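PDB 2F06: acetohydroxyacid synthase small subunit Related from Bacteroides thetaiotaomicron, which is of unknown function but carries a pair of ACT domains that bind histidine, consistent with a role in sensing amino acids. Local coordinates for residues E25-E30 / D56-A61; G91-E96 / I125-E130; V98-M103 / V114-S119. All blocks are in the same frame, centred on the assembly; numbering follows the deposited sequence. Where two conformers were deposited one is given.

Contact 1 (E25-E30 / D56-A61)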
loop_
_atom_site.group_PDB
_atom_site.type_symbol
_atom_site.label_atom_id
_atom_site.label_comp_id
_atom_site.label_asym_id
_atom_site.label_seq_id
_atom_site.Cartn_x
_atom_site.Cartn_y
_atom_site.Cartn_z
ATOM N N GLU A 25 13.105 17.575 -9.005
ATOM C CA GLU A 25 14.211 18.272 -9.713
ATOM C C GLU A 25 14.386 17.916 -11.212
ATOM O O GLU A 25 14.539 18.807 -12.033
ATOM C CB GLU A 25 15.516 18.107 -8.940
ATOM C CG GLU A 25 15.487 18.915 -7.599
ATOM C CD GLU A 25 16.769 18.853 -6.764
ATOM O OE1 GLU A 25 17.667 17.984 -7.015
ATOM O OE2 GLU A 25 16.904 19.724 -5.846
ATOM N N VAL A 26 14.457 16.642 -11.563
ATOM C CA VAL A 26 14.263 16.184 -12.971
ATOM C C VAL A 26 13.114 16.859 -13.721
ATOM O O VAL A 26 13.312 17.386 -14.814
ATOM C CB VAL A 26 14.083 14.641 -13.122
ATOM C CG1 VAL A 26 13.973 14.270 -14.618
ATOM C CG2 VAL A 26 15.293 13.928 -12.535
ATOM N N LEU A 27 11.926 16.854 -13.147
ATOM C CA LEU A 27 10.785 17.481 -13.781
ATOM C C LEU A 27 10.884 18.997 -13.885
ATOM O O LEU A 27 10.532 19.531 -14.935
ATOM C CB LEU A 27 9.483 17.050 -13.085
ATOM C CG LEU A 27 9.275 15.529 -13.177
ATOM C CD1 LEU A 27 8.002 15.117 -12.441
ATOM C CD2 LEU A 27 9.213 15.005 -14.647
ATOM N N ALA A 28 11.363 19.682 -12.827
ATOM C CA ALA A 28 11.608 21.125 -12.858
ATOM C C ALA A 28 12.563 21.530 -13.974
ATOM O O ALA A 28 12.398 22.598 -14.605
ATOM C CB ALA A 28 12.219 21.604 -11.548
ATOM N N LYS A 29 13.615 20.734 -14.159
ATOM C CA LYS A 29 14.660 21.074 -15.132
ATOM C C LYS A 29 14.089 21.062 -16.576
ATOM O O LYS A 29 14.597 21.781 -17.471
ATOM C CB LYS A 29 15.835 20.106 -14.998
ATOM C CG LYS A 29 16.808 20.123 -16.174
ATOM C CD LYS A 29 18.193 19.541 -15.792
ATOM C CE LYS A 29 19.224 20.606 -15.272
ATOM N NZ LYS A 29 19.822 21.607 -16.279
ATOM N N GLU A 30 13.039 20.256 -16.794
ATOM C CA GLU A 30 12.426 20.177 -18.095
ATOM C C GLU A 30 11.295 21.213 -18.304
ATOM O O GLU A 30 10.661 21.238 -19.404
ATOM C CB GLU A 30 11.908 18.744 -18.376
ATOM C CG GLU A 30 12.903 17.556 -18.290
ATOM C CD GLU A 30 14.188 17.679 -19.139
ATOM O OE1 GLU A 30 14.737 18.790 -19.271
ATOM O OE2 GLU A 30 14.689 16.651 -19.665
ATOM N N ASP A 56 4.795 12.447 -21.812
ATOM C CA ASP A 56 5.777 11.749 -22.654
ATOM C C ASP A 56 7.204 12.298 -22.456
ATOM O O ASP A 56 8.160 11.520 -22.348
ATOM C CB ASP A 56 5.380 11.777 -24.135
ATOM C CG ASP A 56 4.044 11.060 -24.408
ATOM O OD1 ASP A 56 3.626 10.103 -23.672
ATOM O OD2 ASP A 56 3.402 11.471 -25.399
ATOM N N LYS A 57 7.317 13.621 -22.402
ATOM C CA LYS A 57 8.609 14.277 -22.139
ATOM C C LYS A 57 9.078 13.911 -20.718
ATOM O O LYS A 57 10.258 13.607 -20.516
ATOM C CB LYS A 57 8.494 15.788 -22.283
ATOM C CG LYS A 57 9.810 16.461 -22.240
ATOM C CD LYS A 57 9.733 17.871 -22.769
ATOM C CE LYS A 57 10.328 18.770 -21.750
ATOM N NZ LYS A 57 10.918 19.927 -22.410
ATOM N N ALA A 58 8.152 13.953 -19.752
ATOM C CA ALA A 58 8.437 13.579 -18.370
ATOM C C ALA A 58 8.894 12.151 -18.225
ATOM O O ALA A 58 9.943 11.899 -17.575
ATOM C CB ALA A 58 7.259 13.804 -17.486
ATOM N N TYR A 59 8.147 11.234 -18.825
ATOM C CA TYR A 59 8.567 9.833 -18.860
ATOM C C TYR A 59 9.990 9.605 -19.407
ATOM O O TYR A 59 10.782 8.853 -18.839
ATOM C CB TYR A 59 7.562 9.004 -19.657
ATOM C CG TYR A 59 7.883 7.533 -19.842
ATOM C CD1 TYR A 59 7.448 6.607 -18.917
ATOM C CD2 TYR A 59 8.545 7.080 -20.979
ATOM C CE1 TYR A 59 7.672 5.289 -19.066
ATOM C CE2 TYR A 59 8.808 5.742 -21.138
ATOM C CZ TYR A 59 8.349 4.857 -20.170
ATOM O OH TYR A 59 8.539 3.516 -20.290
ATOM N N LYS A 60 10.323 10.224 -20.523
ATOM C CA LYS A 60 11.652 9.954 -21.095
ATOM C C LYS A 60 12.793 10.567 -20.243
ATOM O O LYS A 60 13.863 9.954 -20.115
ATOM C CB LYS A 60 11.670 10.403 -22.562
ATOM C CG LYS A 60 13.018 10.423 -23.215
ATOM C CD LYS A 60 12.958 11.161 -24.559
ATOM C CE LYS A 60 14.354 11.599 -25.001
ATOM N NZ LYS A 60 15.222 10.392 -24.856
ATOM N N ALA A 61 12.557 11.756 -19.673
ATOM C CA ALA A 61 13.487 12.393 -18.738
ATOM C C ALA A 61 13.770 11.509 -17.483
ATOM O O ALA A 61 14.942 11.259 -17.077
ATOM C CB ALA A 61 12.937 13.771 -18.310
#
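L27 and A58 bring helices 19-29 and 55-64 to within 6.5 Å, CA to CA, and V26 faces A61 almost as closely at 6.9 Å between CA atoms. The middle of the contact is apolar. L27 reaches across with one branch, its CD2 resting 3.6 Å from A58 CB. V26 meets A61 through CG1, the methyl set anti to the backbone N (chi1 -177°), and CG1 stops 3.9 Å from A61 CB. The small alanines let the branched side chains of helix 19-29 fit while the backbones stay close.

Where helix 19-29 runs out, E30 folds back over A61. Its CG, set anti to the carbonyl carbon (chi1 -56°), lies against A61 CB, and a bend at chi2 brings E30 OE2 to 3.6 Å from A61 CB. K57 passes alongside E30, its CE against E30 CB, and offers NZ to E30 O in a weak hydrogen bond of 3.3 Å. The lysine thus leans on the backbone carbonyl rather than on the carboxylate: E30 OE1 stays 5.1 Å from K57 NZ, where attraction would be at most long-range.

L62 of helix 55-64 extends the apolar layer beside V26 and L27, and I32 touches both K57 and A58. This is the helix pair of the N-terminal ACT domain, lying on the antiparallel sheet: Y59 turns from helix 19-29 and packs on V69 and I71 of strand 69-80.

Contact 2 (G91-E96 / I125-E130)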
loop_
_atom_site.group_PDB
_atom_site.type_symbol
_atom_site.label_atom_id
_atom_site.label_comp_id
_atom_site.label_asym_id
_atom_site.label_seq_id
_atom_site.Cartn_x
_atom_site.Cartn_y
_atom_site.Cartn_z
ATOM N N GLY A 91 -22.255 7.335 -6.997
ATOM C CA GLY A 91 -23.490 6.587 -6.942
ATOM C C GLY A 91 -23.921 6.277 -8.364
ATOM O O GLY A 91 -24.433 5.185 -8.626
ATOM N N PHE A 92 -23.711 7.214 -9.292
ATOM C CA PHE A 92 -23.964 6.919 -10.700
ATOM C C PHE A 92 -23.088 5.726 -11.056
ATOM O O PHE A 92 -23.552 4.776 -11.636
ATOM C CB PHE A 92 -23.598 8.060 -11.656
ATOM C CG PHE A 92 -24.478 9.306 -11.577
ATOM C CD1 PHE A 92 -25.820 9.243 -11.311
ATOM C CD2 PHE A 92 -23.902 10.570 -11.823
ATOM C CE1 PHE A 92 -26.608 10.416 -11.291
ATOM C CE2 PHE A 92 -24.651 11.743 -11.776
ATOM C CZ PHE A 92 -26.013 11.660 -11.518
ATOM N N LEU A 93 -21.810 5.754 -10.692
ATOM C CA LEU A 93 -20.890 4.710 -11.152
ATOM C C LEU A 93 -21.243 3.408 -10.524
ATOM O O LEU A 93 -21.317 2.389 -11.209
ATOM C CB LEU A 93 -19.417 5.033 -10.822
ATOM C CG LEU A 93 -18.871 6.219 -11.576
ATOM C CD1 LEU A 93 -17.616 6.737 -10.997
ATOM C CD2 LEU A 93 -18.711 5.783 -13.013
ATOM N N SER A 94 -21.443 3.410 -9.215
ATOM C CA SER A 94 -21.696 2.149 -8.562
ATOM C C SER A 94 -23.062 1.499 -8.973
ATOM O O SER A 94 -23.119 0.289 -9.178
ATOM C CB SER A 94 -21.445 2.258 -7.057
ATOM O OG SER A 94 -22.578 2.725 -6.383
ATOM N N ALA A 95 -24.099 2.307 -9.215
ATOM C CA ALA A 95 -25.380 1.821 -9.762
ATOM C C ALA A 95 -25.205 1.068 -11.093
ATOM O O ALA A 95 -26.038 0.206 -11.466
ATOM C CB ALA A 95 -26.366 2.960 -9.928
ATOM N N GLU A 96 -24.098 1.368 -11.790
ATOM C CA GLU A 96 -23.787 0.706 -13.067
ATOM C C GLU A 96 -22.659 -0.322 -12.960
ATOM O O GLU A 96 -22.113 -0.753 -13.982
ATOM C CB GLU A 96 -23.441 1.732 -14.153
ATOM C CG GLU A 96 -24.580 2.647 -14.610
ATOM C CD GLU A 96 -25.657 1.944 -15.369
ATOM O OE1 GLU A 96 -25.366 1.049 -16.223
ATOM O OE2 GLU A 96 -26.833 2.299 -15.099
ATOM N N ILE A 125 -16.369 5.926 -18.534
ATOM C CA ILE A 125 -16.542 7.124 -19.339
ATOM C C ILE A 125 -17.962 7.187 -19.911
ATOM O O ILE A 125 -18.552 8.262 -19.972
ATOM C CB ILE A 125 -15.511 7.227 -20.452
ATOM C CG1 ILE A 125 -14.154 7.586 -19.871
ATOM C CG2 ILE A 125 -15.887 8.297 -21.479
ATOM C CD1 ILE A 125 -13.046 7.518 -20.910
ATOM N N GLU A 126 -18.500 6.035 -20.265
ATOM C CA GLU A 126 -19.857 5.923 -20.795
ATOM C C GLU A 126 -20.873 6.493 -19.808
ATOM O O GLU A 126 -21.643 7.375 -20.157
ATOM C CB GLU A 126 -20.146 4.446 -21.054
ATOM C CG GLU A 126 -21.331 4.173 -21.911
ATOM C CD GLU A 126 -21.334 2.739 -22.391
ATOM O OE1 GLU A 126 -20.226 2.222 -22.717
ATOM O OE2 GLU A 126 -22.428 2.137 -22.428
ATOM N N VAL A 127 -20.841 5.991 -18.566
ATOM C CA VAL A 127 -21.770 6.391 -17.475
ATOM C C VAL A 127 -21.685 7.905 -17.218
ATOM O O VAL A 127 -22.696 8.602 -17.181
ATOM C CB VAL A 127 -21.516 5.543 -16.135
ATOM C CG1 VAL A 127 -22.314 6.061 -14.930
ATOM C CG2 VAL A 127 -21.830 4.063 -16.370
ATOM N N LEU A 128 -20.467 8.406 -17.107
ATOM C CA LEU A 128 -20.237 9.799 -16.741
ATOM C C LEU A 128 -20.810 10.712 -17.808
ATOM O O LEU A 128 -21.457 11.694 -17.464
ATOM C CB LEU A 128 -18.731 10.069 -16.551
ATOM C CG LEU A 128 -18.001 9.252 -15.482
ATOM C CD1 LEU A 128 -16.552 9.599 -15.475
ATOM C CD2 LEU A 128 -18.574 9.368 -14.054
ATOM N N LYS A 129 -20.560 10.396 -19.087
ATOM C CA LYS A 129 -21.077 11.196 -20.220
ATOM C C LYS A 129 -22.635 11.166 -20.208
ATOM O O LYS A 129 -23.301 12.215 -20.303
ATOM C CB LYS A 129 -20.557 10.683 -21.590
ATOM C CG LYS A 129 -19.039 10.896 -21.921
ATOM C CD LYS A 129 -18.686 10.493 -23.402
ATOM C CE LYS A 129 -18.581 11.709 -24.332
ATOM N NZ LYS A 129 -18.952 11.501 -25.800
ATOM N N GLU A 130 -23.175 9.951 -20.069
ATOM C CA GLU A 130 -24.611 9.686 -19.924
ATOM C C GLU A 130 -25.229 10.514 -18.801
ATOM O O GLU A 130 -26.260 11.138 -18.988
ATOM C CB GLU A 130 -24.847 8.190 -19.653
ATOM C CG GLU A 130 -26.164 7.612 -20.181
ATOM C CD GLU A 130 -27.345 7.748 -19.201
ATOM O OE1 GLU A 130 -27.130 7.744 -17.958
ATOM O OE2 GLU A 130 -28.491 7.841 -19.686
#
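V127 is the central side chain of this contact, pointing from helix 121-130 at the C-terminal end of helix 85-95 and the residue after it, and touching F92, L93 and E96. The short helical segments pass 9.6 Å apart at their axes, with N-to-C directions 129° from each other, and L93 and V127 are the nearest pair in the backbone register.

Among the apolar contacts, V127 CG1, anti to its own backbone N at chi1 172°, sits 4.0 Å from F92 CB; F92 thus meets it through the base of its side chain, while its ring packs on K131 and V133. L93 CD2 touches two partners, 3.7 Å from L128 CD2 and 4.1 Å from V127 CG1. The two leucines meet methyl to methyl at a slant, and L128 also rests on L135 of strand 134-136.

Set apart from these is a van der Waals touch on the backbone, V127 CG1 lying 3.7 Å from F92 O.

E96 contributes through its carbons. Just past the helix end, it lays CB and CG over V127 CG2, with E96 CG at 3.6 Å; a bend at chi2 (-69°) turns its carboxylate off this methyl. No hydrogen bond joins the segments. E126 and E130 have their carboxylates several ångströms from that of E96, so any mutual effect would be mild, and E126 is paired with K123.

Two helices side by side on one face of an antiparallel sheet give the ferredoxin-like beta-alpha-beta-beta-alpha-beta layout of ACT domains, here the C-terminal one.

Contact 3 (V98-M103 / V114-S119)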
loop_
_atom_site.group_PDB
_atom_site.type_symbol
_atom_site.label_atom_id
_atom_site.label_comp_id
_atom_site.label_asym_id
_atom_site.label_seq_id
_atom_site.Cartn_x
_atom_site.Cartn_y
_atom_site.Cartn_z
ATOM N N VAL A 98 -19.555 0.072 -11.856
ATOM C CA VAL A 98 -18.227 0.585 -12.151
ATOM C C VAL A 98 -17.580 1.026 -10.823
ATOM O O VAL A 98 -18.098 1.923 -10.151
ATOM C CB VAL A 98 -18.235 1.831 -13.073
ATOM C CG1 VAL A 98 -16.770 2.401 -13.176
ATOM C CG2 VAL A 98 -18.763 1.531 -14.425
ATOM N N PHE A 99 -16.484 0.410 -10.412
ATOM C CA PHE A 99 -15.940 0.763 -9.104
ATOM C C PHE A 99 -14.586 1.519 -9.193
ATOM O O PHE A 99 -13.917 1.515 -10.263
ATOM C CB PHE A 99 -15.970 -0.456 -8.170
ATOM C CG PHE A 99 -17.319 -1.157 -8.148
ATOM C CD1 PHE A 99 -18.485 -0.446 -7.844
ATOM C CD2 PHE A 99 -17.430 -2.511 -8.469
ATOM C CE1 PHE A 99 -19.736 -1.075 -7.849
ATOM C CE2 PHE A 99 -18.676 -3.142 -8.468
ATOM C CZ PHE A 99 -19.830 -2.423 -8.158
ATOM N N ILE A 100 -14.248 2.241 -8.123
ATOM C CA ILE A 100 -13.042 3.079 -8.093
ATOM C C ILE A 100 -11.876 2.227 -7.583
ATOM O O ILE A 100 -12.028 1.660 -6.506
ATOM C CB ILE A 100 -13.301 4.275 -7.109
ATOM C CG1 ILE A 100 -14.626 5.038 -7.431
ATOM C CG2 ILE A 100 -12.106 5.183 -7.019
ATOM C CD1 ILE A 100 -14.562 6.049 -8.635
ATOM N N GLU A 101 -10.781 2.022 -8.349
ATOM C CA GLU A 101 -9.616 1.348 -7.752
ATOM C C GLU A 101 -8.870 2.322 -6.838
ATOM O O GLU A 101 -8.579 1.966 -5.693
ATOM C CB GLU A 101 -8.691 0.647 -8.756
ATOM C CG GLU A 101 -9.140 -0.793 -9.127
ATOM C CD GLU A 101 -9.477 -1.707 -7.916
ATOM O OE1 GLU A 101 -8.660 -1.821 -6.954
ATOM O OE2 GLU A 101 -10.571 -2.328 -7.936
ATOM N N TYR A 102 -8.635 3.538 -7.313
ATOM C CA TYR A 102 -8.232 4.699 -6.485
ATOM C C TYR A 102 -8.634 5.990 -7.179
ATOM O O TYR A 102 -9.018 6.018 -8.386
ATOM C CB TYR A 102 -6.716 4.743 -6.170
ATOM C CG TYR A 102 -5.848 4.665 -7.416
ATOM C CD1 TYR A 102 -5.440 3.410 -7.959
ATOM C CD2 TYR A 102 -5.439 5.838 -8.070
ATOM C CE1 TYR A 102 -4.590 3.362 -9.144
ATOM C CE2 TYR A 102 -4.647 5.797 -9.168
ATOM C CZ TYR A 102 -4.232 4.575 -9.723
ATOM O OH TYR A 102 -3.465 4.668 -10.874
HETATM N N MSE A 103 -8.533 7.065 -6.400
HETATM C CA MSE A 103 -8.799 8.432 -6.879
HETATM C C MSE A 103 -8.054 9.360 -5.975
HETATM O O MSE A 103 -7.683 8.946 -4.887
HETATM C CB MSE A 103 -10.319 8.746 -6.834
HETATM C CG MSE A 103 -10.853 9.250 -5.483
HETATM SE SE MSE A 103 -12.799 9.398 -5.690
HETATM C CE MSE A 103 -13.433 9.202 -3.799
ATOM N N VAL A 114 -11.081 15.791 -9.876
ATOM C CA VAL A 114 -10.932 14.435 -9.376
ATOM C C VAL A 114 -10.267 13.610 -10.445
ATOM O O VAL A 114 -10.712 13.617 -11.581
ATOM C CB VAL A 114 -12.318 13.754 -9.000
ATOM C CG1 VAL A 114 -12.063 12.461 -8.186
ATOM C CG2 VAL A 114 -13.222 14.755 -8.230
ATOM N N VAL A 115 -9.188 12.932 -10.069
ATOM C CA VAL A 115 -8.562 11.901 -10.889
ATOM C C VAL A 115 -8.974 10.511 -10.436
ATOM O O VAL A 115 -8.816 10.126 -9.260
ATOM C CB VAL A 115 -7.035 12.025 -10.817
ATOM C CG1 VAL A 115 -6.335 10.788 -11.450
ATOM C CG2 VAL A 115 -6.586 13.333 -11.454
ATOM N N ILE A 116 -9.486 9.755 -11.396
ATOM C CA ILE A 116 -10.000 8.434 -11.154
ATOM C C ILE A 116 -9.313 7.359 -11.911
ATOM O O ILE A 116 -9.186 7.454 -13.138
ATOM C CB ILE A 116 -11.450 8.320 -11.701
ATOM C CG1 ILE A 116 -12.322 9.403 -11.113
ATOM C CG2 ILE A 116 -12.053 7.001 -11.280
ATOM C CD1 ILE A 116 -12.602 9.169 -9.656
ATOM N N ARG A 117 -8.992 6.274 -11.223
ATOM C CA ARG A 117 -8.614 4.990 -11.886
ATOM C C ARG A 117 -9.769 3.997 -11.617
ATOM O O ARG A 117 -9.831 3.433 -10.516
ATOM C CB ARG A 117 -7.348 4.440 -11.289
ATOM C CG ARG A 117 -6.938 3.073 -11.766
ATOM C CD ARG A 117 -6.912 3.024 -13.281
ATOM N NE ARG A 117 -6.578 1.679 -13.799
ATOM C CZ ARG A 117 -6.326 1.390 -15.087
ATOM N NH1 ARG A 117 -6.387 2.329 -16.033
ATOM N NH2 ARG A 117 -6.025 0.141 -15.433
ATOM N N PRO A 118 -10.678 3.831 -12.610
ATOM C CA PRO A 118 -11.840 3.005 -12.524
ATOM C C PRO A 118 -11.556 1.526 -12.790
ATOM O O PRO A 118 -10.528 1.173 -13.376
ATOM C CB PRO A 118 -12.755 3.582 -13.621
ATOM C CG PRO A 118 -11.834 4.072 -14.677
ATOM C CD PRO A 118 -10.586 4.525 -13.921
ATOM N N SER A 119 -12.463 0.677 -12.329
ATOM C CA SER A 119 -12.405 -0.735 -12.615
ATOM C C SER A 119 -12.477 -1.037 -14.139
ATOM O O SER A 119 -11.870 -1.977 -14.628
ATOM C CB SER A 119 -13.620 -1.411 -11.939
ATOM O OG SER A 119 -14.850 -0.786 -12.343
#
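Y102 and R117 face each other across the hairpin of strands 100-108 and 111-118 and pack tightly. R117 CB stands over the centre of the Y102 ring, 3.6 Å from the centroid and 14° off the normal, a CH-pi contact, while R117 CG lies by the CE1 side. With CG between backbone N and carbonyl (chi1 54°), Y102 swings its ring back over the neighbouring strand. The polar ends go to other partners: R117 NH1 to D73 O, Y102 OH to Q8 and to D44 of the third subunit.

Beneath them the backbone is firmly stitched. R117 N gives Y102 O a nearly straight bond of 2.8 Å, and R117 O takes E101 N at 2.8 Å plus a weak, longer bond from Y102 N. On the other face I116 fits between I100 and M103, its CD1 3.7 Å from M103 CB and its CG2 3.8 Å from I100 CD1.

The open side is at exposed S119 and partly exposed F99, whose side chain starts away from strand 111-118; V98 is buried against the helices. Beyond the last bridge, S119 holds F99 through two bonds: F99 N to S119 OG (2.8 Å) and S119 N to F99 O (2.7 Å). E101 OE1 makes a salt bridge with K16 of the second subunit, to which M103 adds backbone hydrogen bonds.

E101 and Y102 both opposite R117 form a classic beta bulge, where strand 100-108 of this ACT-domain hairpin turns a corner at E101; further along, S105 and A112 line the histidine pocket.

Overall arrangement
Contacts 2 and 3 belong to the same ACT domain: contact 3 is nested in the loop that contact 2 closes, their centres are about 12 Å apart, and they touch through L93 and S94 against V98, F99 and I100. Contact 1 is the helix pair at the other side of the chain's centre, about 35 Å from contact 2 between centres, and corresponds to it in kind. The two differ where the helices end: charged residues lend contact 1 a slight polar fringe, whereas contact 2 is the more buried and relies on van der Waals packing. Contact 3 lies nearer the centre, relies on backbone bonds, and has neighbours from two other subunits.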